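Local coordinates for protein putative platelet activating factor (Streptococcus pneumoniae, PDB 2HSJ) that is not functionally characterised but, as a GDSL-like member of the SGNH hydrolase superfamily, probably hydrolyses ester bonds of lipids or other acylated substrates, at residues Arg66-Gly71 with Leu91-Asn96; Leu133-Arg138 with Glu151-Trp156; Tyr47-Glu52 with Ala200-Leu205. All coordinates share one frame; numbering follows the deposited sequence.

Interaction 1: residues Arg66-Gly71 with Leu91-Asn96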
ATOM      1  N   ARG D  66      -5.539  16.856 -19.792  1.00 10.84           N
ATOM      2  CA  ARG D  66      -5.258  17.312 -21.151  1.00 12.26           C
ATOM      3  C   ARG D  66      -5.556  18.793 -21.315  1.00 12.04           C
ATOM      4  O   ARG D  66      -6.491  19.335 -20.723  1.00 10.72           O
ATOM      5  CB  ARG D  66      -6.096  16.521 -22.149  1.00 13.23           C
ATOM      6  CG  ARG D  66      -7.619  16.854 -22.020  1.00 15.47           C
ATOM      7  CD  ARG D  66      -8.512  15.828 -22.597  1.00 22.16           C
ATOM      8  NE  ARG D  66      -8.508  14.610 -21.806  1.00 20.81           N
ATOM      9  CZ  ARG D  66      -9.333  13.608 -22.045  1.00 21.64           C
ATOM     10  NH1 ARG D  66     -10.236  13.727 -23.020  1.00 21.17           N
ATOM     11  NH2 ARG D  66      -9.272  12.509 -21.319  1.00 19.58           N
ATOM     12  N   GLY D  67      -4.709  19.446 -22.100  1.00 12.30           N
ATOM     13  CA  GLY D  67      -4.897  20.835 -22.447  1.00 13.07           C
ATOM     14  C   GLY D  67      -4.626  21.827 -21.322  1.00 13.21           C
ATOM     15  O   GLY D  67      -4.894  23.031 -21.485  1.00 14.48           O
ATOM     16  N   TYR D  68      -4.075  21.366 -20.192  1.00 13.01           N
ATOM     17  CA  TYR D  68      -3.981  22.260 -19.022  1.00 11.67           C
ATOM     18  C   TYR D  68      -2.905  23.312 -19.243  1.00 12.06           C
ATOM     19  O   TYR D  68      -1.934  23.082 -19.957  1.00 12.36           O
ATOM     20  CB  TYR D  68      -3.602  21.474 -17.783  1.00 12.29           C
ATOM     21  CG  TYR D  68      -4.559  21.581 -16.608  1.00 11.12           C
ATOM     22  CD1 TYR D  68      -5.941  21.770 -16.792  1.00 12.38           C
ATOM     23  CD2 TYR D  68      -4.081  21.407 -15.295  1.00 12.04           C
ATOM     24  CE1 TYR D  68      -6.813  21.798 -15.673  1.00 11.75           C
ATOM     25  CE2 TYR D  68      -4.933  21.419 -14.208  1.00 11.79           C
ATOM     26  CZ  TYR D  68      -6.271  21.600 -14.400  1.00  9.84           C
ATOM     27  OH  TYR D  68      -7.101  21.617 -13.322  1.00 11.56           O
ATOM     28  N   GLN D  69      -3.127  24.450 -18.621  1.00 13.03           N
ATOM     29  CA  GLN D  69      -2.205  25.576 -18.625  1.00 13.19           C
ATOM     30  C   GLN D  69      -2.012  25.967 -17.182  1.00 12.51           C
ATOM     31  O   GLN D  69      -2.821  25.623 -16.331  1.00 12.23           O
ATOM     32  CB  GLN D  69      -2.797  26.769 -19.357  1.00 14.19           C
ATOM     33  CG  GLN D  69      -3.052  26.531 -20.822  1.00 16.13           C
ATOM     34  CD  GLN D  69      -3.852  27.667 -21.436  1.00 19.18           C
ATOM     35  OE1 GLN D  69      -4.911  27.450 -22.006  1.00 22.63           O
ATOM     36  NE2 GLN D  69      -3.352  28.880 -21.306  1.00 19.15           N
ATOM     37  N   THR D  70      -0.973  26.753 -16.914  1.00 12.19           N
ATOM     38  CA  THR D  70      -0.641  27.129 -15.530  1.00 12.33           C
ATOM     39  C   THR D  70      -1.798  27.833 -14.819  1.00 12.07           C
ATOM     40  O   THR D  70      -2.053  27.603 -13.652  1.00 12.79           O
ATOM     41  CB  THR D  70       0.648  28.016 -15.437  1.00 11.65           C
ATOM     42  OG1 THR D  70       0.422  29.278 -16.091  1.00 12.69           O
ATOM     43  CG2 THR D  70       1.895  27.277 -16.044  1.00 12.02           C
ATOM     44  N   GLY D  71      -2.509  28.708 -15.523  1.00 12.08           N
ATOM     45  CA  GLY D  71      -3.635  29.406 -14.894  1.00 12.52           C
ATOM     46  C   GLY D  71      -4.783  28.496 -14.479  1.00 12.91           C
ATOM     47  O   GLY D  71      -5.392  28.702 -13.421  1.00 13.57           O
ATOM     48  N   LEU D  91       5.739  18.227 -11.383  1.00 12.31           N
ATOM     49  CA  LEU D  91       4.925  19.176 -12.102  1.00 11.92           C
ATOM     50  C   LEU D  91       5.488  19.371 -13.516  1.00 11.53           C
ATOM     51  O   LEU D  91       6.624  19.821 -13.697  1.00 12.06           O
ATOM     52  CB  LEU D  91       4.921  20.495 -11.337  1.00 12.38           C
ATOM     53  CG  LEU D  91       4.100  21.598 -11.948  1.00 13.30           C
ATOM     54  CD1 LEU D  91       2.667  21.143 -12.191  1.00 16.12           C
ATOM     55  CD2 LEU D  91       4.171  22.814 -10.999  1.00 18.37           C
ATOM     56  N   LEU D  92       4.653  19.063 -14.515  1.00 10.73           N
ATOM     57  CA  LEU D  92       5.018  19.236 -15.917  1.00 11.67           C
ATOM     58  C   LEU D  92       3.905  20.047 -16.549  1.00 11.19           C
ATOM     59  O   LEU D  92       2.798  19.546 -16.818  1.00 12.40           O
ATOM     60  CB  LEU D  92       5.186  17.897 -16.678  1.00 13.14           C
ATOM     61  CG  LEU D  92       5.520  18.059 -18.169  1.00 14.35           C
ATOM     62  CD1 LEU D  92       6.792  18.936 -18.400  1.00 15.68           C
ATOM     63  CD2 LEU D  92       5.704  16.683 -18.754  1.00 18.11           C
ATOM     64  N   ILE D  93       4.194  21.314 -16.810  1.00 10.94           N
ATOM     65  CA  ILE D  93       3.178  22.202 -17.340  1.00 12.22           C
ATOM     66  C   ILE D  93       3.844  23.394 -17.976  1.00 11.65           C
ATOM     67  O   ILE D  93       4.968  23.756 -17.597  1.00 12.15           O
ATOM     68  CB  ILE D  93       2.165  22.623 -16.218  1.00 12.25           C
ATOM     69  CG1 ILE D  93       0.870  23.196 -16.837  1.00 14.16           C
ATOM     70  CG2 ILE D  93       2.842  23.538 -15.175  1.00 13.69           C
ATOM     71  CD1 ILE D  93      -0.289  23.166 -15.901  1.00 15.88           C
ATOM     72  N   GLY D  94       3.147  23.975 -18.961  1.00 11.33           N
ATOM     73  CA  GLY D  94       3.605  25.192 -19.599  1.00 11.82           C
ATOM     74  C   GLY D  94       3.579  25.112 -21.104  1.00 11.84           C
ATOM     75  O   GLY D  94       3.475  26.160 -21.742  1.00 12.16           O
ATOM     76  N   THR D  95       3.659  23.913 -21.695  1.00 12.19           N
ATOM     77  CA  THR D  95       3.694  23.840 -23.169  1.00 11.37           C
ATOM     78  C   THR D  95       2.437  24.444 -23.777  1.00 11.63           C
ATOM     79  O   THR D  95       2.491  24.989 -24.874  1.00 12.82           O
ATOM     80  CB  THR D  95       4.004  22.428 -23.726  1.00 12.54           C
ATOM     81  OG1 THR D  95       4.445  22.537 -25.098  1.00 12.75           O
ATOM     82  CG2 THR D  95       2.797  21.487 -23.635  1.00 12.52           C
ATOM     83  N   ASN D  96       1.323  24.354 -23.052  1.00 11.51           N
ATOM     84  CA  ASN D  96       0.069  24.888 -23.563  1.00 11.77           C
ATOM     85  C   ASN D  96      -0.045  26.377 -23.320  1.00 12.12           C
ATOM     86  O   ASN D  96      -0.693  27.082 -24.112  1.00 13.89           O
ATOM     87  CB  ASN D  96      -1.127  24.099 -23.041  1.00 11.23           C
ATOM     88  CG  ASN D  96      -1.082  22.656 -23.498  1.00 13.98           C
ATOM     89  OD1 ASN D  96      -0.621  22.358 -24.601  1.00 14.58           O
ATOM     90  ND2 ASN D  96      -1.487  21.741 -22.628  1.00 14.63           N
TER
HETATM   91  O   HOH W   1       0.835  23.037 -20.456  1.00 13.82           O

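Interaction 2: residues Leu133-Arg138 with Glu151-Trp156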
ATOM      1  N   LEU D 133       9.028  20.058 -22.178  1.00 11.61           N
ATOM      2  CA  LEU D 133       9.703  19.155 -23.100  1.00 11.13           C
ATOM      3  C   LEU D 133       9.882  19.793 -24.484  1.00 11.27           C
ATOM      4  O   LEU D 133       9.129  20.700 -24.850  1.00 10.43           O
ATOM      5  CB  LEU D 133       8.925  17.845 -23.227  1.00 11.45           C
ATOM      6  CG  LEU D 133       8.479  17.173 -21.931  1.00 13.63           C
ATOM      7  CD1 LEU D 133       7.869  15.804 -22.236  1.00 14.33           C
ATOM      8  CD2 LEU D 133       9.641  17.024 -21.009  1.00 14.11           C
ATOM      9  N   PRO D 134      10.857  19.305 -25.280  1.00 11.18           N
ATOM     10  CA  PRO D 134      11.037  19.813 -26.657  1.00 11.67           C
ATOM     11  C   PRO D 134       9.894  19.358 -27.566  1.00 11.06           C
ATOM     12  O   PRO D 134       9.168  18.397 -27.248  1.00 11.93           O
ATOM     13  CB  PRO D 134      12.352  19.174 -27.125  1.00 12.05           C
ATOM     14  CG  PRO D 134      12.466  17.920 -26.262  1.00 11.99           C
ATOM     15  CD  PRO D 134      11.790  18.209 -24.948  1.00 12.05           C
ATOM     16  N   VAL D 135       9.757  20.058 -28.683  1.00 11.14           N
ATOM     17  CA  VAL D 135       8.878  19.669 -29.756  1.00 10.76           C
ATOM     18  C   VAL D 135       9.720  19.282 -30.962  1.00 11.10           C
ATOM     19  O   VAL D 135      10.927  19.565 -31.022  1.00 11.32           O
ATOM     20  CB  VAL D 135       7.906  20.809 -30.122  1.00 11.15           C
ATOM     21  CG1 VAL D 135       6.978  21.068 -28.958  1.00 10.86           C
ATOM     22  CG2 VAL D 135       8.667  22.090 -30.548  1.00 11.46           C
ATOM     23  N   ASN D 136       9.073  18.646 -31.933  1.00 10.99           N
ATOM     24  CA  ASN D 136       9.722  18.347 -33.201  1.00 12.96           C
ATOM     25  C   ASN D 136       9.219  19.342 -34.221  1.00 13.82           C
ATOM     26  O   ASN D 136       8.011  19.471 -34.435  1.00 13.84           O
ATOM     27  CB  ASN D 136       9.481  16.895 -33.615  1.00 12.62           C
ATOM     28  CG  ASN D 136      10.332  16.490 -34.812  1.00 13.78           C
ATOM     29  OD1 ASN D 136      10.159  17.020 -35.897  1.00 15.85           O
ATOM     30  ND2 ASN D 136      11.274  15.563 -34.606  1.00 13.57           N
ATOM     31  N   GLU D 137      10.167  20.053 -34.841  1.00 15.42           N
ATOM     32  CA  GLU D 137       9.838  21.178 -35.712  1.00 17.67           C
ATOM     33  C   GLU D 137       9.691  20.777 -37.191  1.00 17.74           C
ATOM     34  O   GLU D 137       9.518  21.645 -38.050  1.00 18.22           O
ATOM     35  CB  GLU D 137      10.848  22.333 -35.515  1.00 17.86           C
ATOM     36  CG  GLU D 137      10.702  23.044 -34.151  1.00 19.79           C
ATOM     37  CD  GLU D 137      11.752  24.138 -33.906  1.00 20.05           C
ATOM     38  OE1 GLU D 137      12.614  24.345 -34.786  1.00 25.64           O
ATOM     39  OE2 GLU D 137      11.701  24.810 -32.844  1.00 20.91           O
ATOM     40  N   ARG D 138       9.730  19.474 -37.492  1.00 17.68           N
ATOM     41  CA  ARG D 138       9.555  19.002 -38.884  1.00 18.66           C
ATOM     42  C   ARG D 138       8.196  19.455 -39.399  1.00 18.05           C
ATOM     43  O   ARG D 138       7.228  19.514 -38.643  1.00 18.07           O
ATOM     44  CB  ARG D 138       9.675  17.477 -38.993  1.00 18.63           C
ATOM     45  CG  ARG D 138      11.114  16.935 -38.926  1.00 20.70           C
ATOM     46  CD  ARG D 138      11.148  15.394 -38.841  1.00 21.90           C
ATOM     47  NE  ARG D 138      10.532  14.730 -39.996  1.00 26.49           N
ATOM     48  CZ  ARG D 138      11.147  14.473 -41.150  1.00 27.48           C
ATOM     49  NH1 ARG D 138      12.416  14.823 -41.339  1.00 27.32           N
ATOM     50  NH2 ARG D 138      10.480  13.868 -42.128  1.00 29.02           N
ATOM     51  N   GLU D 151      13.296  27.194 -29.180  1.00 12.83           N
ATOM     52  CA  GLU D 151      13.920  28.409 -28.619  1.00 14.21           C
ATOM     53  C   GLU D 151      13.041  29.020 -27.519  1.00 13.87           C
ATOM     54  O   GLU D 151      13.554  29.398 -26.463  1.00 13.16           O
ATOM     55  CB  GLU D 151      14.256  29.439 -29.700  1.00 15.38           C
ATOM     56  CG  GLU D 151      15.040  28.863 -30.889  1.00 19.58           C
ATOM     57  CD  GLU D 151      14.121  28.425 -32.035  1.00 23.47           C
ATOM     58  OE1 GLU D 151      14.004  29.228 -32.983  1.00 27.20           O
ATOM     59  OE2 GLU D 151      13.499  27.316 -31.996  1.00 23.87           O
ATOM     60  N   LYS D 152      11.726  29.087 -27.748  1.00 13.14           N
ATOM     61  CA  LYS D 152      10.785  29.577 -26.729  1.00 14.01           C
ATOM     62  C   LYS D 152      10.813  28.652 -25.518  1.00 12.81           C
ATOM     63  O   LYS D 152      10.910  29.108 -24.370  1.00 13.20           O
ATOM     64  CB  LYS D 152       9.337  29.613 -27.235  1.00 14.24           C
ATOM     65  CG  LYS D 152       9.023  30.615 -28.330  1.00 16.98           C
ATOM     66  CD  LYS D 152       7.656  30.292 -28.952  1.00 16.97           C
ATOM     67  CE  LYS D 152       7.211  31.374 -29.960  1.00 18.84           C
ATOM     68  NZ  LYS D 152       5.768  31.204 -30.372  1.00 20.52           N
ATOM     69  N   ILE D 153      10.722  27.349 -25.782  1.00 12.54           N
ATOM     70  CA  ILE D 153      10.710  26.354 -24.693  1.00 12.31           C
ATOM     71  C   ILE D 153      11.982  26.474 -23.839  1.00 12.60           C
ATOM     72  O   ILE D 153      11.894  26.496 -22.614  1.00 12.46           O
ATOM     73  CB  ILE D 153      10.505  24.923 -25.224  1.00 12.59           C
ATOM     74  CG1 ILE D 153       9.052  24.778 -25.712  1.00 13.83           C
ATOM     75  CG2 ILE D 153      10.792  23.897 -24.154  1.00 12.78           C
ATOM     76  CD1 ILE D 153       8.837  23.654 -26.685  1.00 12.27           C
ATOM     77  N   GLN D 154      13.144  26.566 -24.484  1.00 12.68           N
ATOM     78  CA  GLN D 154      14.410  26.758 -23.757  1.00 13.51           C
ATOM     79  C   GLN D 154      14.438  28.067 -22.938  1.00 13.02           C
ATOM     80  O   GLN D 154      14.944  28.074 -21.827  1.00 12.93           O
ATOM     81  CB  GLN D 154      15.594  26.674 -24.718  1.00 14.38           C
ATOM     82  CG  GLN D 154      15.878  25.247 -25.130  1.00 18.68           C
ATOM     83  CD  GLN D 154      17.025  25.121 -26.121  1.00 24.01           C
ATOM     84  OE1 GLN D 154      16.932  25.577 -27.267  1.00 26.98           O
ATOM     85  NE2 GLN D 154      18.105  24.476 -25.694  1.00 26.21           N
ATOM     86  N   ASN D 155      13.874  29.150 -23.474  1.00 12.93           N
ATOM     87  CA  ASN D 155      13.770  30.405 -22.711  1.00 13.70           C
ATOM     88  C   ASN D 155      12.862  30.266 -21.484  1.00 13.46           C
ATOM     89  O   ASN D 155      13.177  30.769 -20.396  1.00 13.79           O
ATOM     90  CB  ASN D 155      13.313  31.559 -23.608  1.00 14.30           C
ATOM     91  CG  ASN D 155      14.385  31.969 -24.597  1.00 16.63           C
ATOM     92  OD1 ASN D 155      15.573  31.737 -24.365  1.00 20.85           O
ATOM     93  ND2 ASN D 155      13.977  32.585 -25.703  1.00 18.92           N
ATOM     94  N   TRP D 156      11.740  29.568 -21.643  1.00 12.12           N
ATOM     95  CA  TRP D 156      10.881  29.323 -20.497  1.00 12.05           C
ATOM     96  C   TRP D 156      11.589  28.464 -19.473  1.00 11.63           C
ATOM     97  O   TRP D 156      11.473  28.721 -18.277  1.00 11.21           O
ATOM     98  CB  TRP D 156       9.560  28.696 -20.923  1.00 12.47           C
ATOM     99  CG  TRP D 156       8.641  29.737 -21.508  1.00 11.61           C
ATOM    100  CD1 TRP D 156       8.969  30.721 -22.433  1.00 13.89           C
ATOM    101  CD2 TRP D 156       7.248  29.913 -21.214  1.00 12.10           C
ATOM    102  NE1 TRP D 156       7.852  31.484 -22.719  1.00 14.30           N
ATOM    103  CE2 TRP D 156       6.784  31.003 -22.006  1.00 14.47           C
ATOM    104  CE3 TRP D 156       6.334  29.239 -20.386  1.00 13.51           C
ATOM    105  CZ2 TRP D 156       5.456  31.448 -21.960  1.00 14.09           C
ATOM    106  CZ3 TRP D 156       5.011  29.670 -20.349  1.00 13.31           C
ATOM    107  CH2 TRP D 156       4.580  30.764 -21.144  1.00 12.64           C
TER

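Interaction 3: residues Tyr47-Glu52 with Ala200-Leu205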
ATOM      1  N   TYR D  47      -1.636  11.323 -19.963  1.00 10.50           N
ATOM      2  CA  TYR D  47      -1.467  10.145 -20.825  1.00 11.19           C
ATOM      3  C   TYR D  47      -0.249   9.293 -20.471  1.00 11.59           C
ATOM      4  O   TYR D  47       0.031   8.257 -21.136  1.00 12.21           O
ATOM      5  CB  TYR D  47      -1.364  10.544 -22.309  1.00 13.23           C
ATOM      6  CG  TYR D  47      -2.432  11.481 -22.824  1.00 14.64           C
ATOM      7  CD1 TYR D  47      -3.731  11.454 -22.314  1.00 13.94           C
ATOM      8  CD2 TYR D  47      -2.141  12.359 -23.877  1.00 16.98           C
ATOM      9  CE1 TYR D  47      -4.741  12.338 -22.835  1.00 14.98           C
ATOM     10  CE2 TYR D  47      -3.109  13.216 -24.381  1.00 18.27           C
ATOM     11  CZ  TYR D  47      -4.392  13.200 -23.853  1.00 16.52           C
ATOM     12  OH  TYR D  47      -5.323  14.081 -24.387  1.00 19.59           O
ATOM     13  N   TYR D  48       0.456   9.666 -19.415  1.00 10.79           N
ATOM     14  CA  TYR D  48       1.685   8.986 -19.020  1.00 10.43           C
ATOM     15  C   TYR D  48       1.364   7.627 -18.422  1.00 10.90           C
ATOM     16  O   TYR D  48       0.620   7.549 -17.416  1.00 10.33           O
ATOM     17  CB  TYR D  48       2.345   9.849 -17.954  1.00 10.66           C
ATOM     18  CG  TYR D  48       3.853   9.644 -17.733  1.00 10.04           C
ATOM     19  CD1 TYR D  48       4.669  10.748 -17.517  1.00 10.71           C
ATOM     20  CD2 TYR D  48       4.454   8.378 -17.759  1.00 11.66           C
ATOM     21  CE1 TYR D  48       6.016  10.622 -17.289  1.00 10.50           C
ATOM     22  CE2 TYR D  48       5.856   8.215 -17.513  1.00  9.95           C
ATOM     23  CZ  TYR D  48       6.628   9.375 -17.326  1.00  9.91           C
ATOM     24  OH  TYR D  48       7.995   9.266 -17.088  1.00 10.95           O
ATOM     25  N   PRO D  49       1.921   6.542 -19.001  1.00 10.34           N
ATOM     26  CA  PRO D  49       1.716   5.200 -18.405  1.00 10.27           C
ATOM     27  C   PRO D  49       2.627   4.999 -17.238  1.00 11.13           C
ATOM     28  O   PRO D  49       3.614   4.271 -17.277  1.00 10.31           O
ATOM     29  CB  PRO D  49       2.053   4.225 -19.547  1.00 10.65           C
ATOM     30  CG  PRO D  49       3.032   4.996 -20.409  1.00 13.36           C
ATOM     31  CD  PRO D  49       2.709   6.491 -20.255  1.00 10.42           C
ATOM     32  N   LEU D  50       2.274   5.642 -16.135  1.00 10.42           N
ATOM     33  CA  LEU D  50       3.147   5.620 -14.960  1.00 10.70           C
ATOM     34  C   LEU D  50       3.399   4.234 -14.372  1.00 10.59           C
ATOM     35  O   LEU D  50       4.531   3.887 -14.048  1.00 11.98           O
ATOM     36  CB  LEU D  50       2.566   6.532 -13.888  1.00 11.70           C
ATOM     37  CG  LEU D  50       2.504   7.994 -14.274  1.00 11.61           C
ATOM     38  CD1 LEU D  50       1.548   8.768 -13.328  1.00 13.43           C
ATOM     39  CD2 LEU D  50       3.870   8.608 -14.241  1.00 14.42           C
ATOM     40  N   GLN D  51       2.314   3.484 -14.194  1.00  9.82           N
ATOM     41  CA  GLN D  51       2.434   2.151 -13.593  1.00 10.81           C
ATOM     42  C   GLN D  51       3.362   1.274 -14.406  1.00 10.11           C
ATOM     43  O   GLN D  51       4.233   0.604 -13.861  1.00 10.93           O
ATOM     44  CB  GLN D  51       1.062   1.486 -13.541  1.00 11.43           C
ATOM     45  CG  GLN D  51       1.082   0.078 -13.032  1.00 13.75           C
ATOM     46  CD  GLN D  51      -0.182  -0.653 -13.402  1.00 13.81           C
ATOM     47  OE1 GLN D  51      -0.629  -0.613 -14.547  1.00 13.65           O
ATOM     48  NE2 GLN D  51      -0.753  -1.360 -12.432  1.00 14.50           N
ATOM     49  N   GLU D  52       3.116   1.227 -15.723  1.00  9.33           N
ATOM     50  CA  GLU D  52       3.836   0.260 -16.542  1.00  8.73           C
ATOM     51  C   GLU D  52       5.279   0.662 -16.835  1.00  9.63           C
ATOM     52  O   GLU D  52       6.072  -0.201 -17.246  1.00  9.99           O
ATOM     53  CB  GLU D  52       3.041  -0.053 -17.809  1.00  9.45           C
ATOM     54  CG  GLU D  52       1.727  -0.701 -17.489  1.00 10.59           C
ATOM     55  CD  GLU D  52       1.007  -1.110 -18.753  1.00 12.35           C
ATOM     56  OE1 GLU D  52       1.319  -2.172 -19.320  1.00 11.36           O
ATOM     57  OE2 GLU D  52       0.141  -0.332 -19.214  1.00 14.50           O
ATOM     58  N   ALA D 200       8.127   4.996 -26.634  1.00  9.78           N
ATOM     59  CA  ALA D 200       9.602   5.138 -26.538  1.00  9.40           C
ATOM     60  C   ALA D 200       9.969   6.462 -25.866  1.00  9.41           C
ATOM     61  O   ALA D 200      10.895   6.509 -25.057  1.00  9.97           O
ATOM     62  CB  ALA D 200      10.253   5.068 -27.914  1.00 11.11           C
ATOM     63  N   GLY D 201       9.235   7.526 -26.197  1.00  9.20           N
ATOM     64  CA  GLY D 201       9.432   8.833 -25.551  1.00 10.43           C
ATOM     65  C   GLY D 201       9.185   8.777 -24.054  1.00 10.36           C
ATOM     66  O   GLY D 201       9.998   9.247 -23.255  1.00 10.69           O
ATOM     67  N   TYR D 202       8.059   8.180 -23.661  1.00 10.46           N
ATOM     68  CA  TYR D 202       7.789   8.021 -22.225  1.00  9.17           C
ATOM     69  C   TYR D 202       8.823   7.135 -21.528  1.00  9.59           C
ATOM     70  O   TYR D 202       9.176   7.351 -20.358  1.00  9.90           O
ATOM     71  CB  TYR D 202       6.379   7.463 -22.005  1.00 10.21           C
ATOM     72  CG  TYR D 202       5.276   8.496 -22.079  1.00  8.65           C
ATOM     73  CD1 TYR D 202       5.172   9.486 -21.088  1.00 10.62           C
ATOM     74  CD2 TYR D 202       4.281   8.424 -23.056  1.00  9.07           C
ATOM     75  CE1 TYR D 202       4.158  10.429 -21.108  1.00  9.83           C
ATOM     76  CE2 TYR D 202       3.240   9.366 -23.089  1.00  9.23           C
ATOM     77  CZ  TYR D 202       3.182  10.350 -22.092  1.00 10.47           C
ATOM     78  OH  TYR D 202       2.176  11.275 -22.109  1.00 11.68           O
ATOM     79  N   GLN D 203       9.321   6.129 -22.226  1.00  9.03           N
ATOM     80  CA  GLN D 203      10.325   5.265 -21.600  1.00  9.96           C
ATOM     81  C   GLN D 203      11.583   6.096 -21.324  1.00 10.09           C
ATOM     82  O   GLN D 203      12.220   5.970 -20.269  1.00 10.91           O
ATOM     83  CB  GLN D 203      10.646   4.078 -22.523  1.00 10.32           C
ATOM     84  CG  GLN D 203      11.699   3.168 -21.928  1.00 12.23           C
ATOM     85  CD  GLN D 203      12.021   2.022 -22.837  1.00 12.88           C
ATOM     86  OE1 GLN D 203      12.276   2.223 -24.031  1.00 13.86           O
ATOM     87  NE2 GLN D 203      12.052   0.803 -22.273  1.00 14.52           N
ATOM     88  N   ALA D 204      11.941   6.920 -22.309  1.00 10.48           N
ATOM     89  CA  ALA D 204      13.159   7.750 -22.181  1.00 10.46           C
ATOM     90  C   ALA D 204      12.980   8.789 -21.076  1.00 11.67           C
ATOM     91  O   ALA D 204      13.903   9.029 -20.283  1.00 12.37           O
ATOM     92  CB  ALA D 204      13.455   8.440 -23.501  1.00 10.71           C
ATOM     93  N   LEU D 205      11.798   9.406 -21.024  1.00 11.30           N
ATOM     94  CA  LEU D 205      11.479  10.368 -19.964  1.00 11.78           C
ATOM     95  C   LEU D 205      11.565   9.706 -18.595  1.00 12.23           C
ATOM     96  O   LEU D 205      12.131  10.262 -17.656  1.00 13.35           O
ATOM     97  CB  LEU D 205      10.077  10.976 -20.188  1.00 10.58           C
ATOM     98  CG  LEU D 205       9.592  11.998 -19.136  1.00 12.09           C
ATOM     99  CD1 LEU D 205      10.598  13.162 -18.936  1.00 12.66           C
ATOM    100  CD2 LEU D 205       8.205  12.506 -19.500  1.00 13.99           C
TER

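Interaction 1: residues Arg66-Gly71 with Leu91-Asn96
The carbonyl oxygen of Y68 and the side-chain amide of N96 link the two segments directly: ND2 of N96 donates to O of Y68 over 3.0 Å, with an N-H...O angle of 157°. That oxygen lies close to the plane of the N96 amide, whereas the donor is tilted 28° from the Y68 carbonyl plane. With chi1 at -62°, CG of N96 sits opposite its own carbonyl carbon, and ND2 comes within 3.4 Å of C of G67. The other end of the amide, OD1, accepts from R148.

A water adds a second route. It donates to O of Y68 at 2.8 Å and accepts from N of G94 and N of N96, so the Y68 oxygen receives two hydrogen bonds and the turn starting helix 95-99 is tied to it.

I93 packs its CD1 against the Q69 backbone, 3.5 Å from C of Q69, while its CG2 meets the T70 methyl, CG2, at 4.0 Å. CG of Q69 rests 3.8 Å from CB of N96, the two amide planes nearly perpendicular.

By analogy with SGNH hydrolases, whose oxyanion hole takes donors from a glycine N-H and an asparagine side chain, G67, its N bonded to S43 OG, and N96 probably play these parts. The Y68 bond uses one ND2 hydrogen and, with R148, fixes the amide's rotation, consistent with the second being held ready to donate.

Interaction 2: residues Leu133-Arg138 with Glu151-Trp156
OE2 of E137 accepts a hydrogen bond from the backbone N of N150, the first residue of helix 150-164, and at the same time faces another acid, lying 3.2 Å from OE2 of E151. These two acceptors of like charge meet without a hydrogen bond. The E137 side chain is extended beyond CG (chi2 177°) and runs straight out to the helix start, while E151 bends at chi2 to bring its carboxylate across obliquely, the two planes 56° apart. Their closeness may raise the proton affinity of one acid, and the N150 bond and helix N-terminus would favour charge on E137. E151 is exposed, so solvent can weaken the repulsion.

Deeper in, I153 carries the buried half. Its CD1 lies against the backbone O of L133 at 3.5 Å and meets CG1 of V135 at 3.9 Å, and its CG2 reaches the same L133 oxygen at 3.7 Å. The methyl gets there because CG1 stands opposite the I153 carbonyl carbon (chi1 -71°) and the chain then continues outward. F176 of helix 176-179 and I98 of helix 95-99 also pack on I153.

The loop is stiffened from within by an Asx turn, N of R138 donating to OD1 of N136 over 3.0 Å. V135 O accepts from ND2 of N150, and backbone bonds link V135 with L186 and N136 with G194.

Here the loop leaving strand 126-130 is seated on a helix of the outer layer in the alpha/beta/alpha fold of SGNH hydrolases. G194 belongs to an Asp-Gly-Leu-His sequence that resembles block V, the family segment bearing the catalytic aspartate and histidine.

Interaction 3: residues Tyr47-Glu52 with Ala200-Leu205
Y202 and Y48 bury the most surface here, and their rings meet obliquely, centroids 4.7 Å apart and planes at 45°. CD1 of Y202 sits over the centre of one face of the Y48 ring, 3.5 Å above its plane, with CE1 of Y202 nearest to CG of Y48. The opposite face of that ring is covered by CD2 of L50. CG of Y48 stands opposite its backbone N (chi1 -159°), which turns the ring toward Y202 and L205.

Y202 projects from helix 199-209 and receives CD of P49 over a face. This is a CH-pi contact, 3.8 Å from CD of P49 to the Y202 ring centroid and 14° off the ring normal. The far end of Y202 slides past the backbone, its OH 3.5 Å from C of Y47, and that hydroxyl is hydrogen-bonded to O of I44.

L205 sets CD2 3.6 Å from CE1 of Y48, near the Y48 hydroxyl, which pairs with S206 OG. Next door, P49 also packs on L27 of the second subunit.

Aromatic and aliphatic packing thus fastens the C-terminal helix to the chain just beyond helix 43-46, which starts at the serine of the Gly-Asp-Ser block, the nucleophile motif of SGNH hydrolases.

In the fold
All three contacts gather beyond the C-terminal ends of the parallel strands, where SGNH hydrolases place the active site. Interaction 1 follows the central strand 88-92, interaction 2 its neighbour 126-130, and interaction 3 the region after strand 37-41. The centres of interactions 1 and 2 are about 14 Å apart. Those of interactions 1 and 3 are about 18 Å apart, and those of interactions 2 and 3 about 20 Å. Along the chain, 47-52 and 200-205 enclose the other two, which come in series. Neighbouring segments touch: L92 and L205 both pack on L133, G94 on W156, and R66 on Y47, so the loops after the strands, the outer helix and the C-terminal helix pack together at this end of the sheet.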